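Local coordinates for DHHA1 domain protein (Clostridium perfringens, PDB 3KEW) that probably hydrolyses mischarged tRNA(Ala), as do relatives of the zinc-dependent editing domain of alanyl-tRNA synthetase, at residues 30-35 against 68-73; 18-23 against 74-79; 209-214 against 221-226. All coordinates share one frame; numbering follows the deposited sequence.

Contact 1. Residues 30-35 against 68-73; sequences FHVLLD and VYHVLE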
loop_
_atom_site.group_PDB
_atom_site.type_symbol
_atom_site.label_atom_id
_atom_site.label_comp_id
_atom_site.label_asym_id
_atom_site.label_seq_id
_atom_site.Cartn_x
_atom_site.Cartn_y
_atom_site.Cartn_z
ATOM N N PHE A 30 21.730 4.467 13.593
ATOM C CA PHE A 30 21.065 5.428 14.470
ATOM C C PHE A 30 19.551 5.433 14.277
ATOM O O PHE A 30 19.033 5.957 13.288
ATOM C CB PHE A 30 21.677 6.825 14.298
ATOM C CG PHE A 30 23.123 6.900 14.722
ATOM C CD1 PHE A 30 24.150 6.587 13.825
ATOM C CD2 PHE A 30 23.460 7.258 16.027
ATOM C CE1 PHE A 30 25.484 6.637 14.219
ATOM C CE2 PHE A 30 24.794 7.319 16.428
ATOM C CZ PHE A 30 25.806 7.003 15.524
ATOM N N HIS A 31 18.861 4.821 15.234
ATOM C CA HIS A 31 17.407 4.680 15.201
ATOM C C HIS A 31 16.751 5.954 15.730
ATOM O O HIS A 31 16.839 6.247 16.925
ATOM C CB HIS A 31 16.968 3.475 16.044
ATOM C CG HIS A 31 17.381 2.145 15.487
ATOM N ND1 HIS A 31 16.556 1.041 15.524
ATOM C CD2 HIS A 31 18.529 1.734 14.892
ATOM C CE1 HIS A 31 17.175 0.011 14.974
ATOM N NE2 HIS A 31 18.373 0.406 14.578
ATOM N N VAL A 32 16.103 6.714 14.846
ATOM C CA VAL A 32 15.485 7.986 15.250
ATOM C C VAL A 32 13.952 8.017 15.201
ATOM O O VAL A 32 13.316 7.379 14.354
ATOM C CB VAL A 32 16.074 9.228 14.488
ATOM C CG1 VAL A 32 17.595 9.293 14.623
ATOM C CG2 VAL A 32 15.653 9.257 13.013
ATOM N N LEU A 33 13.372 8.760 16.138
ATOM C CA LEU A 33 11.947 9.052 16.137
ATOM C C LEU A 33 11.802 10.480 15.620
ATOM O O LEU A 33 12.717 11.296 15.800
ATOM C CB LEU A 33 11.376 8.939 17.550
ATOM C CG LEU A 33 10.132 8.077 17.767
ATOM C CD1 LEU A 33 9.939 7.791 19.248
ATOM C CD2 LEU A 33 8.884 8.721 17.176
ATOM N N LEU A 34 10.676 10.768 14.966
ATOM C CA LEU A 34 10.386 12.099 14.414
ATOM C C LEU A 34 9.059 12.612 14.963
ATOM O O LEU A 34 8.202 11.814 15.352
ATOM C CB LEU A 34 10.317 12.049 12.886
ATOM C CG LEU A 34 11.495 12.457 11.992
ATOM C CD1 LEU A 34 12.844 11.966 12.481
ATOM C CD2 LEU A 34 11.245 11.956 10.579
ATOM N N ASP A 35 8.905 13.938 15.016
ATOM C CA ASP A 35 7.652 14.554 15.469
ATOM C C ASP A 35 6.498 14.237 14.511
ATOM O O ASP A 35 5.375 13.957 14.943
ATOM C CB ASP A 35 7.817 16.072 15.698
ATOM C CG ASP A 35 8.041 16.874 14.399
ATOM O OD1 ASP A 35 7.295 17.850 14.182
ATOM O OD2 ASP A 35 8.949 16.550 13.603
ATOM N N VAL A 68 6.916 5.204 14.811
ATOM C CA VAL A 68 7.660 4.947 13.594
ATOM C C VAL A 68 9.137 5.321 13.783
ATOM O O VAL A 68 9.468 6.487 14.018
ATOM C CB VAL A 68 7.033 5.704 12.377
ATOM C CG1 VAL A 68 7.816 5.431 11.117
ATOM C CG2 VAL A 68 5.572 5.310 12.176
ATOM N N TYR A 69 10.009 4.323 13.664
ATOM C CA TYR A 69 11.451 4.499 13.840
ATOM C C TYR A 69 12.218 4.446 12.530
ATOM O O TYR A 69 11.995 3.564 11.710
ATOM C CB TYR A 69 12.013 3.432 14.777
ATOM C CG TYR A 69 11.488 3.505 16.191
ATOM C CD1 TYR A 69 10.356 2.788 16.571
ATOM C CD2 TYR A 69 12.120 4.292 17.150
ATOM C CE1 TYR A 69 9.864 2.853 17.865
ATOM C CE2 TYR A 69 11.634 4.363 18.458
ATOM C CZ TYR A 69 10.508 3.636 18.806
ATOM O OH TYR A 69 10.012 3.697 20.092
ATOM N N HIS A 70 13.156 5.368 12.369
ATOM C CA HIS A 70 13.937 5.496 11.152
ATOM C C HIS A 70 15.383 5.117 11.443
ATOM O O HIS A 70 16.022 5.701 12.321
ATOM C CB HIS A 70 13.860 6.937 10.619
ATOM C CG HIS A 70 12.459 7.452 10.461
ATOM N ND1 HIS A 70 11.632 7.712 11.533
ATOM C CD2 HIS A 70 11.739 7.750 9.353
ATOM C CE1 HIS A 70 10.461 8.142 11.094
ATOM N NE2 HIS A 70 10.502 8.177 9.774
ATOM N N VAL A 71 15.890 4.133 10.706
ATOM C CA VAL A 71 17.269 3.684 10.864
ATOM C C VAL A 71 18.173 4.489 9.929
ATOM O O VAL A 71 18.094 4.365 8.706
ATOM C CB VAL A 71 17.402 2.152 10.644
ATOM C CG1 VAL A 71 18.851 1.709 10.744
ATOM C CG2 VAL A 71 16.557 1.399 11.662
ATOM N N LEU A 72 19.011 5.336 10.519
ATOM C CA LEU A 72 19.903 6.204 9.758
ATOM C C LEU A 72 21.309 5.623 9.741
ATOM O O LEU A 72 21.768 5.089 10.758
ATOM C CB LEU A 72 19.929 7.616 10.363
ATOM C CG LEU A 72 18.640 8.438 10.499
ATOM C CD1 LEU A 72 18.962 9.806 11.080
ATOM C CD2 LEU A 72 17.921 8.594 9.171
ATOM N N GLU A 73 22.001 5.732 8.604
ATOM C CA GLU A 73 23.350 5.153 8.499
ATOM C C GLU A 73 24.441 6.007 9.157
ATOM O O GLU A 73 25.505 5.492 9.504
ATOM C CB GLU A 73 23.715 4.782 7.050
ATOM C CG GLU A 73 24.271 5.894 6.180
ATOM C CD GLU A 73 24.923 5.380 4.899
ATOM O OE1 GLU A 73 25.384 6.215 4.090
ATOM O OE2 GLU A 73 24.977 4.148 4.692
HETATM O O HOH W 1 8.749 9.024 13.678
#

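Contact 2. Residues 18-23 against 74-79; sequences GEIIEV and KEPKKL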
loop_
_atom_site.group_PDB
_atom_site.type_symbol
_atom_site.label_atom_id
_atom_site.label_comp_id
_atom_site.label_asym_id
_atom_site.label_seq_id
_atom_site.Cartn_x
_atom_site.Cartn_y
_atom_site.Cartn_z
ATOM N N GLY A 18 10.829 17.821 9.541
ATOM C CA GLY A 18 10.754 16.966 10.710
ATOM C C GLY A 18 11.748 17.344 11.776
ATOM O O GLY A 18 12.772 17.980 11.501
ATOM N N GLU A 19 11.433 16.935 12.998
ATOM C CA GLU A 19 12.300 17.148 14.137
ATOM C C GLU A 19 12.550 15.812 14.804
ATOM O O GLU A 19 11.605 15.103 15.161
ATOM C CB GLU A 19 11.668 18.130 15.129
ATOM C CG GLU A 19 12.573 18.499 16.304
ATOM C CD GLU A 19 11.861 19.285 17.400
ATOM O OE1 GLU A 19 10.698 19.711 17.203
ATOM O OE2 GLU A 19 12.472 19.469 18.474
ATOM N N ILE A 20 13.828 15.483 14.957
ATOM C CA ILE A 20 14.248 14.277 15.646
ATOM C C ILE A 20 13.969 14.396 17.146
ATOM O O ILE A 20 14.486 15.290 17.813
ATOM C CB ILE A 20 15.738 13.956 15.371
ATOM C CG1 ILE A 20 15.919 13.522 13.912
ATOM C CG2 ILE A 20 16.225 12.859 16.309
ATOM C CD1 ILE A 20 17.356 13.328 13.467
ATOM N N ILE A 21 13.141 13.484 17.646
ATOM C CA ILE A 21 12.652 13.485 19.025
ATOM C C ILE A 21 13.481 12.544 19.929
ATOM O O ILE A 21 13.599 12.769 21.137
ATOM C CB ILE A 21 11.102 13.192 19.046
ATOM C CG1 ILE A 21 10.311 14.461 19.361
ATOM C CG2 ILE A 21 10.708 12.121 20.053
ATOM C CD1 ILE A 21 10.480 15.586 18.361
ATOM N N GLU A 22 14.080 11.518 19.322
ATOM C CA GLU A 22 14.876 10.518 20.041
ATOM C C GLU A 22 15.964 9.980 19.115
ATOM O O GLU A 22 15.735 9.853 17.914
ATOM C CB GLU A 22 13.959 9.386 20.530
ATOM C CG GLU A 22 14.630 8.275 21.345
ATOM C CD GLU A 22 13.698 7.098 21.615
ATOM O OE1 GLU A 22 12.713 7.264 22.365
ATOM O OE2 GLU A 22 13.955 6.000 21.080
ATOM N N VAL A 23 17.150 9.713 19.665
ATOM C CA VAL A 23 18.225 8.994 18.959
ATOM C C VAL A 23 18.741 7.832 19.819
ATOM O O VAL A 23 19.164 8.043 20.958
ATOM C CB VAL A 23 19.442 9.903 18.609
ATOM C CG1 VAL A 23 20.498 9.124 17.821
ATOM C CG2 VAL A 23 19.025 11.125 17.830
ATOM N N LYS A 74 24.173 7.301 9.325
ATOM C CA LYS A 74 25.119 8.210 9.972
ATOM C C LYS A 74 24.499 8.923 11.172
ATOM O O LYS A 74 23.276 8.927 11.348
ATOM C CB LYS A 74 25.692 9.220 8.969
ATOM C CG LYS A 74 26.638 8.600 7.955
ATOM C CD LYS A 74 27.039 9.583 6.882
ATOM C CE LYS A 74 27.942 8.904 5.862
ATOM N NZ LYS A 74 28.520 9.866 4.880
ATOM N N GLU A 75 25.359 9.505 12.003
ATOM C CA GLU A 75 24.923 10.209 13.201
ATOM C C GLU A 75 24.314 11.564 12.852
ATOM O O GLU A 75 24.928 12.349 12.118
ATOM C CB GLU A 75 26.087 10.391 14.174
ATOM C CG GLU A 75 25.646 10.834 15.566
ATOM C CD GLU A 75 26.799 10.979 16.542
ATOM O OE1 GLU A 75 26.599 10.654 17.733
ATOM O OE2 GLU A 75 27.894 11.420 16.127
ATOM N N PRO A 76 23.090 11.827 13.352
ATOM C CA PRO A 76 22.482 13.150 13.231
ATOM C C PRO A 76 23.285 14.205 13.984
ATOM O O PRO A 76 23.799 13.931 15.071
ATOM C CB PRO A 76 21.107 12.972 13.884
ATOM C CG PRO A 76 21.214 11.747 14.719
ATOM C CD PRO A 76 22.195 10.869 14.027
ATOM N N LYS A 77 23.414 15.387 13.387
ATOM C CA LYS A 77 24.035 16.529 14.052
ATOM C C LYS A 77 22.932 17.523 14.403
ATOM O O LYS A 77 22.513 17.610 15.563
ATOM C CB LYS A 77 25.124 17.158 13.169
ATOM C CG LYS A 77 26.527 16.559 13.366
ATOM C CD LYS A 77 26.701 15.193 12.704
ATOM C CE LYS A 77 27.671 14.298 13.477
ATOM N NZ LYS A 77 29.109 14.635 13.247
ATOM N N LYS A 78 22.453 18.242 13.389
ATOM C CA LYS A 78 21.270 19.096 13.496
ATOM C C LYS A 78 20.034 18.222 13.725
ATOM O O LYS A 78 19.932 17.123 13.169
ATOM C CB LYS A 78 21.119 19.928 12.221
ATOM C CG LYS A 78 20.058 21.019 12.280
ATOM C CD LYS A 78 20.138 21.909 11.050
ATOM C CE LYS A 78 18.970 22.891 10.983
ATOM N NZ LYS A 78 18.943 23.838 12.134
ATOM N N LEU A 79 19.107 18.688 14.558
ATOM C CA LEU A 79 17.907 17.897 14.834
ATOM C C LEU A 79 16.553 18.618 14.737
ATOM O O LEU A 79 15.514 17.988 14.899
ATOM C CB LEU A 79 18.045 17.090 16.134
ATOM C CG LEU A 79 19.125 17.436 17.153
ATOM C CD1 LEU A 79 18.507 17.997 18.421
ATOM C CD2 LEU A 79 19.962 16.202 17.443
#

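Contact 3. Residues 209-214 against 221-226; sequences IKIRRW and TRIEYV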
loop_
_atom_site.group_PDB
_atom_site.type_symbol
_atom_site.label_atom_id
_atom_site.label_comp_id
_atom_site.label_asym_id
_atom_site.label_seq_id
_atom_site.Cartn_x
_atom_site.Cartn_y
_atom_site.Cartn_z
ATOM N N ILE A 209 -2.262 -2.094 -16.166
ATOM C CA ILE A 209 -2.077 -3.341 -15.435
ATOM C C ILE A 209 -2.003 -4.542 -16.402
ATOM O O ILE A 209 -2.835 -4.698 -17.310
ATOM C CB ILE A 209 -3.162 -3.516 -14.319
ATOM C CG1 ILE A 209 -2.879 -4.727 -13.439
ATOM C CG2 ILE A 209 -4.557 -3.597 -14.902
ATOM C CD1 ILE A 209 -3.399 -4.534 -12.034
ATOM N N LYS A 210 -0.978 -5.364 -16.218
ATOM C CA LYS A 210 -0.782 -6.534 -17.049
ATOM C C LYS A 210 -0.685 -7.799 -16.208
ATOM O O LYS A 210 0.102 -7.862 -15.258
ATOM C CB LYS A 210 0.491 -6.377 -17.888
ATOM C CG LYS A 210 0.344 -5.407 -19.055
ATOM C CD LYS A 210 1.637 -5.315 -19.844
ATOM C CE LYS A 210 1.490 -4.415 -21.063
ATOM N NZ LYS A 210 1.599 -2.982 -20.708
ATOM N N ILE A 211 -1.483 -8.802 -16.568
ATOM C CA ILE A 211 -1.328 -10.145 -16.024
ATOM C C ILE A 211 -0.253 -10.885 -16.829
ATOM O O ILE A 211 -0.340 -11.005 -18.054
ATOM C CB ILE A 211 -2.679 -10.895 -15.982
ATOM C CG1 ILE A 211 -3.566 -10.272 -14.901
ATOM C CG2 ILE A 211 -2.476 -12.412 -15.763
ATOM C CD1 ILE A 211 -5.000 -10.806 -14.844
ATOM N N ARG A 212 0.756 -11.367 -16.114
ATOM C CA ARG A 212 1.949 -11.983 -16.691
ATOM C C ARG A 212 1.743 -13.452 -17.035
ATOM O O ARG A 212 2.013 -13.892 -18.157
ATOM C CB ARG A 212 3.101 -11.885 -15.683
ATOM C CG ARG A 212 3.867 -10.580 -15.710
ATOM C CD ARG A 212 5.000 -10.669 -16.708
ATOM N NE ARG A 212 5.868 -9.501 -16.661
ATOM C CZ ARG A 212 6.968 -9.408 -15.920
ATOM N NH1 ARG A 212 7.346 -10.415 -15.144
ATOM N NH2 ARG A 212 7.686 -8.298 -15.960
ATOM N N ARG A 213 1.282 -14.204 -16.037
ATOM C CA ARG A 213 1.121 -15.657 -16.097
ATOM C C ARG A 213 0.298 -16.070 -14.888
ATOM O O ARG A 213 0.106 -15.277 -13.975
ATOM C CB ARG A 213 2.486 -16.362 -16.042
ATOM C CG ARG A 213 3.355 -15.920 -14.881
ATOM C CD ARG A 213 4.793 -16.373 -15.048
ATOM N NE ARG A 213 5.020 -17.694 -14.463
ATOM C CZ ARG A 213 5.068 -18.837 -15.142
ATOM N NH1 ARG A 213 4.904 -18.859 -16.454
ATOM N NH2 ARG A 213 5.280 -19.972 -14.498
ATOM N N TRP A 214 -0.181 -17.309 -14.887
ATOM C CA TRP A 214 -0.948 -17.849 -13.772
ATOM C C TRP A 214 -0.741 -19.354 -13.677
ATOM O O TRP A 214 -0.418 -20.004 -14.674
ATOM C CB TRP A 214 -2.436 -17.524 -13.917
ATOM C CG TRP A 214 -3.035 -18.027 -15.191
ATOM C CD1 TRP A 214 -3.640 -19.235 -15.392
ATOM C CD2 TRP A 214 -3.084 -17.337 -16.452
ATOM N NE1 TRP A 214 -4.068 -19.339 -16.694
ATOM C CE2 TRP A 214 -3.736 -18.194 -17.369
ATOM C CE3 TRP A 214 -2.642 -16.080 -16.896
ATOM C CZ2 TRP A 214 -3.960 -17.832 -18.707
ATOM C CZ3 TRP A 214 -2.863 -15.725 -18.224
ATOM C CH2 TRP A 214 -3.518 -16.598 -19.111
ATOM N N THR A 221 -6.245 -20.159 -8.135
ATOM C CA THR A 221 -5.386 -19.765 -9.251
ATOM C C THR A 221 -4.502 -18.609 -8.792
ATOM O O THR A 221 -5.003 -17.530 -8.484
ATOM C CB THR A 221 -6.202 -19.344 -10.506
ATOM O OG1 THR A 221 -7.133 -20.380 -10.850
ATOM C CG2 THR A 221 -5.277 -19.097 -11.688
ATOM N N ARG A 222 -3.198 -18.863 -8.712
ATOM C CA ARG A 222 -2.218 -17.838 -8.378
ATOM C C ARG A 222 -1.833 -17.047 -9.628
ATOM O O ARG A 222 -1.214 -17.587 -10.546
ATOM C CB ARG A 222 -0.983 -18.477 -7.748
ATOM C CG ARG A 222 0.138 -17.497 -7.408
ATOM C CD ARG A 222 0.950 -18.010 -6.243
ATOM N NE ARG A 222 0.148 -18.047 -5.021
ATOM C CZ ARG A 222 0.574 -18.524 -3.858
ATOM N NH1 ARG A 222 1.800 -19.012 -3.745
ATOM N NH2 ARG A 222 -0.227 -18.511 -2.801
ATOM N N ILE A 223 -2.197 -15.767 -9.640
ATOM C CA ILE A 223 -2.032 -14.888 -10.795
ATOM C C ILE A 223 -0.891 -13.884 -10.581
ATOM O O ILE A 223 -0.943 -13.106 -9.639
ATOM C CB ILE A 223 -3.361 -14.128 -11.059
ATOM C CG1 ILE A 223 -4.487 -15.124 -11.366
ATOM C CG2 ILE A 223 -3.204 -13.117 -12.182
ATOM C CD1 ILE A 223 -5.817 -14.482 -11.612
ATOM N N GLU A 224 0.139 -13.918 -11.431
ATOM C CA GLU A 224 1.216 -12.911 -11.413
ATOM C C GLU A 224 0.843 -11.661 -12.207
ATOM O O GLU A 224 0.426 -11.759 -13.363
ATOM C CB GLU A 224 2.523 -13.481 -11.986
ATOM C CG GLU A 224 3.373 -14.230 -10.999
ATOM C CD GLU A 224 4.612 -14.851 -11.622
ATOM O OE1 GLU A 224 4.846 -16.054 -11.373
ATOM O OE2 GLU A 224 5.346 -14.151 -12.358
ATOM N N TYR A 225 1.012 -10.483 -11.605
ATOM C CA TYR A 225 0.684 -9.226 -12.291
ATOM C C TYR A 225 1.728 -8.127 -12.087
ATOM O O TYR A 225 2.530 -8.169 -11.148
ATOM C CB TYR A 225 -0.718 -8.713 -11.886
ATOM C CG TYR A 225 -0.748 -8.145 -10.485
ATOM C CD1 TYR A 225 -1.043 -8.963 -9.389
ATOM C CD2 TYR A 225 -0.451 -6.792 -10.245
ATOM C CE1 TYR A 225 -1.045 -8.453 -8.106
ATOM C CE2 TYR A 225 -0.448 -6.273 -8.958
ATOM C CZ TYR A 225 -0.749 -7.110 -7.901
ATOM O OH TYR A 225 -0.742 -6.610 -6.634
ATOM N N VAL A 226 1.676 -7.130 -12.969
ATOM C CA VAL A 226 2.460 -5.896 -12.858
ATOM C C VAL A 226 1.563 -4.695 -13.135
ATOM O O VAL A 226 0.714 -4.737 -14.020
ATOM C CB VAL A 226 3.684 -5.870 -13.827
ATOM C CG1 VAL A 226 4.852 -6.659 -13.250
ATOM C CG2 VAL A 226 3.313 -6.421 -15.200
#

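Contact 1. Residues 30-35 against 68-73
His70 and Val32 face each other as a hydrogen-bonded antiparallel pair, joined by two nearly straight backbone bonds, Val32 N to His70 O at 2.7 Å and His70 N to Val32 O at 2.8 Å. Val32 O also draws a weak bond from the side-chain ND1 of His70 (3.3 Å), so one carbonyl is gripped by the main chain and the imidazole of the same residue. The ring can reach back because its CG lies beside the backbone N (chi1 -52°), presenting the ND1 edge to the carbonyl. CD2 of Leu34 rests over one ring face, displaced toward the rim, and NE2 bonds to Thr37 OG1, which further fixes the ring's rotation. Val32 sets CG2 against His70 CB, while its other methyl, CG1, meets Leu72 CD1 at 3.8 Å. Phe30 pairs with Leu72 through a second set of reciprocal backbone bonds. Between these pairs, on the reverse side of the sheet, His31 and Val71 lie side by side, and Val71 CG2 sits over the centre of the imidazole, 3.6 Å from the ring centroid. Strand 15-26 flanks 30-34 and strand 56-64 flanks 68-72 in a closed antiparallel barrel. Ile53 of strand 51-53 meets Leu34, His70 and Leu72 on one face of the pair, whereas Tyr62 of strand 56-64 meets the rings of His31 and Tyr69 on the other.

Contact 2. Residues 18-23 against 74-79
Ile20 N donates to Leu79 O at 3.0 Å, the single hydrogen bond between residues 18-23, on the broken strand 15-26, and the loop 74-79. The donor lies in the plane of the carbonyl, but the bond is bent, with an N-H...O angle of 143°. Glu19 CA makes a CA-H...O contact with the same acceptor, Leu79 O, at 3.4 Å, and Glu19 CG lies near that oxygen. Leu79 O is thus approached by two successive residues, Glu19 and Ile20. Apolar contacts make up the rest. CB of Ile20 lies 4.0 Å from Leu79 CB. The longer branch of Ile20 runs out extended, chi2 173°, and carries CD1 to Pro76 CB at 3.8 Å, the two side chains crossing at about a right angle. Val23 reaches the neighbouring corner of the same pyrrolidine: its CG2 is 3.9 Å from Pro76 CG, and the two side chains slide past one another in opposite directions. The loop linking strands 67-72 and 82-86 thereby packs on strand 15-26 of the closed antiparallel barrel; Ile20 also packs on Leu34 and Val23 on Phe30, both of strand 29-34. Apart from the backbone bond and the C-H approaches to Leu79 O, the contacts are apolar, so the loop is held mainly by hydrocarbon packing, directed by a polar anchor at Leu79; no ion pair contributes between the two segments.

Contact 3. Residues 209-214 against 221-226
A beta hairpin brings strand 209-217 against strand 220-227, and a classic beta bulge interrupts its pairing: Arg212 and Arg213 both lie opposite Glu224. Arg212 N donates to Glu224 O at 2.8 Å, whereas Glu224 N donates to Arg213 O at 2.9 Å. Lys210 and Val226 form a regular reciprocal pair nearby, and Val226 CG2 packs on Lys210 CB at 3.9 Å. The bulge puts both arginine backbones opposite Glu224, but only Arg213 reaches its carboxylate. The Arg213 side chain runs alongside Glu224 and turns at chi3 (-90°), bringing NE to 3.5 Å from OE1 in a long salt bridge; OE1 lies at the edge of the guanidinium, whose plane is 62° from that of the carboxylate. On the reverse face, Ile211 CG2 meets Ile223 CG2 at 3.7 Å and Trp214 CB lies near Thr221 CG2. Tyr225 OH bonds to Gln97 O, beside the zinc ligand His98 in helix 88-112, and Trp214 packs on helix 136-152. The hairpin is thus two-sided: its isoleucine and aromatic face meets the helices, while on the other the long ion pair to Arg213 probably favours the charged form of Glu224 slightly.

Overall arrangement
From the N terminus, residues 18-23 lead directly into strand 29-34, which carries most of 30-35. That strand pairs with 68-73 after an excursion of 32 residues, closing contact 1, and the chain then runs straight on into 74-79, which closes contact 2 around it. Contact 1 is thus enclosed by contact 2 along the sequence; their centres are 8 Å apart, and they touch where Asp35 OD2 and Leu33 O probably accept hydrogen bonds from Glu19 N and Ile21 N. Together they tie up the N-terminal barrel. Contact 3 follows in series as a short-range hairpin in the four-stranded sheet of the zinc-binding part, on the opposite side of the chain's centre, its own centre about 36 Å from that of contact 1.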